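Local coordinates for protein D-3-phosphoglycerate dehydrogenase (Sulfolobus tokodaii, PDB 2EKL) that binds NAD and probably oxidises D-3-phosphoglycerate as a D-isomer specific 2-hydroxyacid dehydrogenase, at residues D15-K20 with M298-L303; V95-A100 with K293-M298; A241-I246 with L270-H275. One frame throughout, in Å; residues are numbered along the deposited sequence.

Contact 1 (D15-K20 with M298-L303); sequences DEILIK and MTTQNL
Leu18 and Thr300 pack with their side chains running in opposite directions, at the point where the two backbones come nearest, 5.2 Å between Leu18 CA and Thr300 CA. The hydroxyl branch of Thr300 does the touching: Thr300 OG1 lies 3.2 Å from Leu18 CB. This is van der Waals contact, for OG1 spends its polarity on the carbonyl of Ala296, one turn back. That bond goes with the torsion that sets OG1 opposite the carbonyl carbon of Thr300 (chi1 -62°). With CG anti to the backbone N (chi1 -171°), Leu18 sends its methyls across to the other helix. Leu18 CD1 meets Thr299 CG2 at 3.9 Å, and Leu18 CD2 faces Leu303 CD2 more loosely at 4.3 Å. At the partly exposed margin Ile17 turns CG2 toward the Thr300 hydroxyl. Asp15 N-caps helix 16-24, with Asp15 OD1 2.8 Å from Ile17 N through its anti lone pair. The helix segments 16-20 and 298-303 run nearly parallel, 24° apart with axes 9.3 Å from each other. Helix 289-309 thus lies beside helix 16-24, and Leu18 and Leu303 reach down to Val51 and Ile49 of strand 49-52 in the five-stranded parallel sheet.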
# COMPACT_ATOMS: atom_id res chain seq x y z
N ASP A 15 -16.31 -19.62 -14.06
CA ASP A 15 -17.43 -18.75 -13.73
C ASP A 15 -18.65 -19.21 -14.51
O ASP A 15 -18.58 -19.43 -15.72
CB ASP A 15 -17.09 -17.30 -14.10
CG ASP A 15 -18.06 -16.31 -13.50
OD1 ASP A 15 -19.27 -16.39 -13.77
OD2 ASP A 15 -17.60 -15.43 -12.74
N GLU A 16 -19.78 -19.34 -13.81
CA GLU A 16 -21.01 -19.81 -14.43
C GLU A 16 -21.54 -18.89 -15.54
O GLU A 16 -22.34 -19.32 -16.37
CB GLU A 16 -22.09 -19.99 -13.36
CG GLU A 16 -23.25 -20.87 -13.79
CD GLU A 16 -22.82 -22.29 -14.10
OE1 GLU A 16 -22.18 -22.93 -13.23
OE2 GLU A 16 -23.12 -22.78 -15.21
N ILE A 17 -21.09 -17.64 -15.56
CA ILE A 17 -21.55 -16.71 -16.58
C ILE A 17 -21.27 -17.23 -17.99
O ILE A 17 -22.14 -17.15 -18.87
CB ILE A 17 -20.89 -15.32 -16.42
CG1 ILE A 17 -21.42 -14.36 -17.49
CG2 ILE A 17 -19.38 -15.44 -16.53
CD1 ILE A 17 -22.91 -14.13 -17.45
N LEU A 18 -20.07 -17.76 -18.20
CA LEU A 18 -19.68 -18.28 -19.51
C LEU A 18 -20.50 -19.50 -19.89
O LEU A 18 -20.98 -19.60 -21.02
CB LEU A 18 -18.18 -18.63 -19.50
CG LEU A 18 -17.51 -18.98 -20.83
CD1 LEU A 18 -16.00 -18.76 -20.71
CD2 LEU A 18 -17.80 -20.42 -21.22
N ILE A 19 -20.67 -20.43 -18.96
CA ILE A 19 -21.44 -21.64 -19.22
C ILE A 19 -22.89 -21.29 -19.51
O ILE A 19 -23.49 -21.81 -20.45
CB ILE A 19 -21.38 -22.60 -18.02
CG1 ILE A 19 -19.93 -22.98 -17.72
CG2 ILE A 19 -22.19 -23.86 -18.33
CD1 ILE A 19 -19.77 -23.88 -16.51
N LYS A 20 -23.46 -20.41 -18.69
CA LYS A 20 -24.85 -19.99 -18.85
C LYS A 20 -25.06 -19.33 -20.21
O LYS A 20 -26.05 -19.60 -20.89
CB LYS A 20 -25.22 -19.00 -17.73
CG LYS A 20 -26.54 -18.27 -17.94
CD LYS A 20 -26.91 -17.44 -16.71
CE LYS A 20 -28.07 -16.51 -17.00
NZ LYS A 20 -29.29 -17.24 -17.45
N MET A 298 -14.88 -11.02 -20.20
CA MET A 298 -14.07 -10.81 -21.38
C MET A 298 -13.84 -12.12 -22.14
O MET A 298 -13.91 -12.15 -23.36
CB MET A 298 -12.72 -10.20 -21.00
CG MET A 298 -12.82 -8.77 -20.54
SD MET A 298 -11.19 -8.07 -20.26
CE MET A 298 -10.43 -8.39 -21.87
N THR A 299 -13.57 -13.19 -21.40
CA THR A 299 -13.34 -14.48 -22.04
C THR A 299 -14.63 -14.90 -22.73
O THR A 299 -14.61 -15.43 -23.84
CB THR A 299 -12.91 -15.54 -21.01
OG1 THR A 299 -11.67 -15.14 -20.41
CG2 THR A 299 -12.70 -16.90 -21.70
N THR A 300 -15.76 -14.65 -22.07
CA THR A 300 -17.06 -15.00 -22.64
C THR A 300 -17.35 -14.17 -23.89
O THR A 300 -17.77 -14.71 -24.92
CB THR A 300 -18.19 -14.78 -21.61
OG1 THR A 300 -17.97 -15.62 -20.48
CG2 THR A 300 -19.56 -15.11 -22.23
N GLN A 301 -17.13 -12.87 -23.81
CA GLN A 301 -17.39 -12.01 -24.95
C GLN A 301 -16.45 -12.29 -26.13
O GLN A 301 -16.88 -12.28 -27.29
CB GLN A 301 -17.29 -10.53 -24.56
CG GLN A 301 -17.81 -9.61 -25.65
CD GLN A 301 -19.19 -10.03 -26.15
OE1 GLN A 301 -20.16 -10.05 -25.39
NE2 GLN A 301 -19.27 -10.38 -27.43
N ASN A 302 -15.18 -12.55 -25.85
CA ASN A 302 -14.24 -12.84 -26.92
C ASN A 302 -14.56 -14.19 -27.56
O ASN A 302 -14.37 -14.38 -28.76
CB ASN A 302 -12.79 -12.83 -26.40
CG ASN A 302 -12.29 -11.43 -26.10
OD1 ASN A 302 -12.80 -10.46 -26.67
ND2 ASN A 302 -11.30 -11.32 -25.23
N LEU A 303 -15.06 -15.12 -26.75
CA LEU A 303 -15.43 -16.43 -27.26
C LEU A 303 -16.63 -16.29 -28.20
O LEU A 303 -16.67 -16.89 -29.27
CB LEU A 303 -15.79 -17.38 -26.11
CG LEU A 303 -16.35 -18.75 -26.51
CD1 LEU A 303 -15.38 -19.44 -27.46
CD2 LEU A 303 -16.58 -19.59 -25.26

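Contact 2 (V95-A100 with K293-M298); sequences VYAPGA and KRVAEM
The loop that leaves edge strand 93-95 for helix 102-118 makes a type II beta turn from Ala97 to Ala100, and this turn rests on helix 289-309 close to the NAD site, with the Pro98 side chain about 4 Å from that of Arg152, which binds NAD. Ala100 O is gripped side-on by Arg294, whose NE and NH2 each lie 2.9 Å from it. Both are hydrogen bonds, each bent to 135° at the hydrogen because two neighbouring N-H groups converge on one oxygen. The nitrogens approach from one face of the carbonyl, tilted off its plane; the bend at chi3 (-62°) brings the guanidinium round to it. A water that donates to Gly99 O accepts a weak bond from Arg294 NE. The rest of the contact is apolar. Ala97 CB sits 3.7 Å from Met298 CB, while Ala100 CB fits between Met298 SD at 3.6 Å and Val295 CG2 at 3.8 Å. Bent at chi3, Met298 brings CE to 3.6 Å from Pro98 O. Arg294 NH2 also forms a salt bridge with Glu139 of the second subunit. That carboxylate, by balancing the charge, would probably help keep the guanidinium oriented toward the carbonyl.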
# COMPACT_ATOMS: atom_id res chain seq x y z
N VAL A 95 -8.68 -17.46 -27.64
CA VAL A 95 -9.17 -16.28 -26.94
C VAL A 95 -8.99 -16.38 -25.43
O VAL A 95 -8.93 -17.47 -24.86
CB VAL A 95 -10.67 -16.03 -27.22
CG1 VAL A 95 -10.90 -15.79 -28.71
CG2 VAL A 95 -11.50 -17.22 -26.74
N TYR A 96 -8.90 -15.22 -24.79
CA TYR A 96 -8.75 -15.14 -23.34
C TYR A 96 -9.09 -13.73 -22.89
O TYR A 96 -9.85 -13.04 -23.57
CB TYR A 96 -7.33 -15.54 -22.91
CG TYR A 96 -6.20 -14.64 -23.38
CD1 TYR A 96 -5.97 -14.43 -24.74
CD2 TYR A 96 -5.35 -14.03 -22.46
CE1 TYR A 96 -4.91 -13.63 -25.18
CE2 TYR A 96 -4.29 -13.23 -22.89
CZ TYR A 96 -4.08 -13.04 -24.24
OH TYR A 96 -3.03 -12.25 -24.67
N ALA A 97 -8.55 -13.29 -21.76
CA ALA A 97 -8.86 -11.96 -21.25
C ALA A 97 -7.64 -11.08 -21.00
O ALA A 97 -7.35 -10.72 -19.85
CB ALA A 97 -9.69 -12.07 -19.97
N PRO A 98 -6.92 -10.70 -22.06
CA PRO A 98 -5.72 -9.86 -21.91
C PRO A 98 -6.01 -8.48 -21.30
O PRO A 98 -6.93 -7.78 -21.72
CB PRO A 98 -5.19 -9.76 -23.34
CG PRO A 98 -6.43 -9.85 -24.17
CD PRO A 98 -7.20 -10.96 -23.48
N GLY A 99 -5.21 -8.11 -20.30
CA GLY A 99 -5.37 -6.83 -19.64
C GLY A 99 -6.51 -6.75 -18.64
O GLY A 99 -6.71 -5.71 -18.01
N ALA A 100 -7.24 -7.84 -18.47
CA ALA A 100 -8.38 -7.88 -17.56
C ALA A 100 -8.12 -7.54 -16.09
O ALA A 100 -9.03 -7.13 -15.38
CB ALA A 100 -9.05 -9.25 -17.64
N LYS A 293 -14.24 -11.04 -12.28
CA LYS A 293 -15.49 -10.94 -13.03
C LYS A 293 -15.17 -10.49 -14.45
O LYS A 293 -15.77 -10.96 -15.42
CB LYS A 293 -16.44 -9.94 -12.38
CG LYS A 293 -17.73 -9.73 -13.17
CD LYS A 293 -18.59 -8.62 -12.58
CE LYS A 293 -19.82 -8.36 -13.45
NZ LYS A 293 -20.62 -7.21 -12.95
N ARG A 294 -14.22 -9.57 -14.59
CA ARG A 294 -13.85 -9.10 -15.92
C ARG A 294 -13.21 -10.23 -16.73
O ARG A 294 -13.43 -10.32 -17.95
CB ARG A 294 -12.89 -7.91 -15.84
CG ARG A 294 -13.56 -6.61 -15.39
CD ARG A 294 -12.74 -5.41 -15.82
NE ARG A 294 -11.42 -5.43 -15.20
CZ ARG A 294 -11.17 -5.02 -13.97
NH1 ARG A 294 -12.16 -4.53 -13.21
NH2 ARG A 294 -9.94 -5.10 -13.48
N VAL A 295 -12.43 -11.08 -16.08
CA VAL A 295 -11.81 -12.20 -16.77
C VAL A 295 -12.89 -13.08 -17.37
O VAL A 295 -12.82 -13.47 -18.54
CB VAL A 295 -10.93 -13.04 -15.81
CG1 VAL A 295 -10.52 -14.35 -16.49
CG2 VAL A 295 -9.68 -12.25 -15.43
N ALA A 296 -13.91 -13.39 -16.57
CA ALA A 296 -15.01 -14.23 -17.04
C ALA A 296 -15.79 -13.56 -18.17
O ALA A 296 -16.06 -14.19 -19.19
CB ALA A 296 -15.95 -14.56 -15.87
N GLU A 297 -16.15 -12.29 -17.98
CA GLU A 297 -16.91 -11.55 -18.98
C GLU A 297 -16.16 -11.37 -20.29
O GLU A 297 -16.72 -11.54 -21.37
CB GLU A 297 -17.30 -10.17 -18.45
CG GLU A 297 -18.11 -10.20 -17.17
CD GLU A 297 -18.64 -8.83 -16.80
OE1 GLU A 297 -17.87 -7.85 -16.89
OE2 GLU A 297 -19.82 -8.73 -16.40
N MET A 298 -14.88 -11.02 -20.20
CA MET A 298 -14.07 -10.81 -21.38
C MET A 298 -13.84 -12.12 -22.14
O MET A 298 -13.91 -12.15 -23.36
CB MET A 298 -12.72 -10.20 -21.00
CG MET A 298 -12.82 -8.77 -20.54
SD MET A 298 -11.19 -8.07 -20.26
CE MET A 298 -10.43 -8.39 -21.87
O HOH W 1 -8.93 -4.24 -17.01

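Contact 3 (A241-I246 with L270-H275); sequences ALLDYI and LELLKH
Leu243 and Leu272 form the tight part of this contact, where Leu272 CD2 presses against the backbone of the facing helix, 3.6 Å from Leu243 CA. The same methyl also meets Ile246 CD1 at 3.9 Å and Leu242 CD2 at 4.2 Å, so one leucine branch lies among three residues of segment 241-246. Leu272 reaches them because its CG stands opposite its carbonyl carbon (chi1 -84°), which carries the end of the side chain closer to the other helix than its CB direction suggests. Next to this cluster, Ile246 lays CG2 over one face of the His275 ring in a CH-pi contact, 3.6 Å from CG2 to the ring centroid and nearest to NE2. Trading His275 for an alanine would probably leave Ile246 CG2 without its flat cover and open a gap at the C-terminal end of helix 267-274. The helix segments 241-246 and 270-274 cross at 46°, with axes 10.2 Å apart, on the seven-stranded parallel sheet of the Rossmann-type NAD-binding domain. Both are connecting helices flanking the end of that sheet: Leu242 and Ile246 pack on Tyr254 and Val251 of strand 251-256, and Ile246 also touches Val278 of edge strand 278-280. On the partly exposed side the apolar packing gives way to a mixed contact. There Glu271 crosses Leu243 at about a right angle, and Leu243 CD2 rests against it from CB to the carboxylate in plain van der Waals contact, 3.9 Å from Glu271 CD. Glu271 OE2 turns to a salt bridge with Lys247, just beyond segment 241-246.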
# COMPACT_ATOMS: atom_id res chain seq x y z
N ALA A 241 21.33 -13.87 -7.41
CA ALA A 241 22.02 -12.59 -7.35
C ALA A 241 21.29 -11.72 -6.32
O ALA A 241 21.92 -11.01 -5.54
CB ALA A 241 22.01 -11.91 -8.72
N LEU A 242 19.96 -11.79 -6.33
CA LEU A 242 19.15 -11.01 -5.40
C LEU A 242 19.52 -11.35 -3.95
O LEU A 242 19.76 -10.46 -3.14
CB LEU A 242 17.66 -11.29 -5.62
CG LEU A 242 16.70 -10.63 -4.63
CD1 LEU A 242 16.75 -9.11 -4.75
CD2 LEU A 242 15.28 -11.15 -4.90
N LEU A 243 19.55 -12.64 -3.63
CA LEU A 243 19.88 -13.07 -2.28
C LEU A 243 21.27 -12.55 -1.90
O LEU A 243 21.49 -12.10 -0.78
CB LEU A 243 19.84 -14.60 -2.19
CG LEU A 243 20.22 -15.23 -0.85
CD1 LEU A 243 19.30 -14.72 0.25
CD2 LEU A 243 20.14 -16.74 -0.96
N ASP A 244 22.19 -12.61 -2.86
CA ASP A 244 23.55 -12.15 -2.65
C ASP A 244 23.55 -10.68 -2.24
O ASP A 244 24.16 -10.30 -1.23
CB ASP A 244 24.34 -12.33 -3.96
CG ASP A 244 25.83 -12.07 -3.79
OD1 ASP A 244 26.26 -11.70 -2.68
OD2 ASP A 244 26.57 -12.23 -4.79
N TYR A 245 22.86 -9.85 -3.01
CA TYR A 245 22.80 -8.43 -2.73
C TYR A 245 21.96 -8.05 -1.51
O TYR A 245 22.15 -6.97 -0.94
CB TYR A 245 22.33 -7.68 -3.98
CG TYR A 245 23.46 -7.51 -4.97
CD1 TYR A 245 24.34 -6.43 -4.88
CD2 TYR A 245 23.68 -8.46 -5.97
CE1 TYR A 245 25.42 -6.30 -5.75
CE2 TYR A 245 24.76 -8.34 -6.85
CZ TYR A 245 25.62 -7.26 -6.73
OH TYR A 245 26.68 -7.13 -7.60
N ILE A 246 21.04 -8.91 -1.10
CA ILE A 246 20.25 -8.64 0.10
C ILE A 246 21.16 -8.92 1.30
O ILE A 246 21.21 -8.14 2.26
CB ILE A 246 19.00 -9.54 0.17
CG1 ILE A 246 17.94 -9.03 -0.83
CG2 ILE A 246 18.43 -9.54 1.58
CD1 ILE A 246 16.66 -9.83 -0.83
N LEU A 270 14.25 -20.74 -0.42
CA LEU A 270 13.79 -20.80 0.95
C LEU A 270 14.49 -19.73 1.79
O LEU A 270 13.86 -19.11 2.64
CB LEU A 270 14.06 -22.19 1.52
CG LEU A 270 13.27 -23.30 0.83
CD1 LEU A 270 13.77 -24.67 1.27
CD2 LEU A 270 11.79 -23.12 1.15
N GLU A 271 15.77 -19.51 1.54
CA GLU A 271 16.52 -18.52 2.29
C GLU A 271 15.96 -17.12 2.03
O GLU A 271 15.86 -16.30 2.94
CB GLU A 271 18.01 -18.56 1.93
CG GLU A 271 18.90 -18.01 3.04
CD GLU A 271 20.38 -18.11 2.72
OE1 GLU A 271 20.81 -19.14 2.17
OE2 GLU A 271 21.11 -17.15 3.06
N LEU A 272 15.60 -16.86 0.77
CA LEU A 272 15.02 -15.57 0.40
C LEU A 272 13.68 -15.39 1.10
O LEU A 272 13.44 -14.37 1.74
CB LEU A 272 14.80 -15.50 -1.11
CG LEU A 272 15.98 -15.09 -2.00
CD1 LEU A 272 15.59 -15.27 -3.46
CD2 LEU A 272 16.35 -13.64 -1.72
N LEU A 273 12.81 -16.38 0.98
CA LEU A 273 11.49 -16.30 1.58
C LEU A 273 11.51 -15.96 3.07
O LEU A 273 10.71 -15.15 3.54
CB LEU A 273 10.72 -17.61 1.37
CG LEU A 273 9.32 -17.67 1.99
CD1 LEU A 273 8.44 -16.60 1.36
CD2 LEU A 273 8.72 -19.05 1.77
N LYS A 274 12.44 -16.56 3.82
CA LYS A 274 12.51 -16.33 5.26
C LYS A 274 13.24 -15.05 5.69
O LYS A 274 13.20 -14.69 6.86
CB LYS A 274 13.17 -17.53 5.95
CG LYS A 274 14.66 -17.65 5.72
CD LYS A 274 15.24 -18.84 6.48
CE LYS A 274 16.72 -19.02 6.20
NZ LYS A 274 17.56 -17.91 6.73
N HIS A 275 13.89 -14.37 4.75
CA HIS A 275 14.62 -13.16 5.07
C HIS A 275 13.69 -12.01 5.41
O HIS A 275 12.66 -11.81 4.76
CB HIS A 275 15.53 -12.75 3.91
CG HIS A 275 16.62 -11.81 4.31
ND1 HIS A 275 17.92 -12.22 4.54
CD2 HIS A 275 16.60 -10.48 4.56
CE1 HIS A 275 18.65 -11.19 4.92
NE2 HIS A 275 17.87 -10.12 4.93

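Contacts 1 and 2 share helix 289-309 and Met298, their centres 9 Å apart; contact 3 lies across the molecule, about 41 Å from contact 1 and 35 Å from contact 2, centre to centre. Contacts 1 and 3 are both buried helix pairs without a hydrogen bond between their segments, one beside the five-stranded sheet and the other beside the seven-stranded sheet. Contact 2 is partly buried, a loop packed on a helix through small apolar side chains and held by an arginine that also pairs with the second subunit, which contact 3 reaches through Leu273. Asn302 ND2 in contact 1 probably bonds Tyr96 O in contact 2, and Ala296 packs against Asp15 and Ile17.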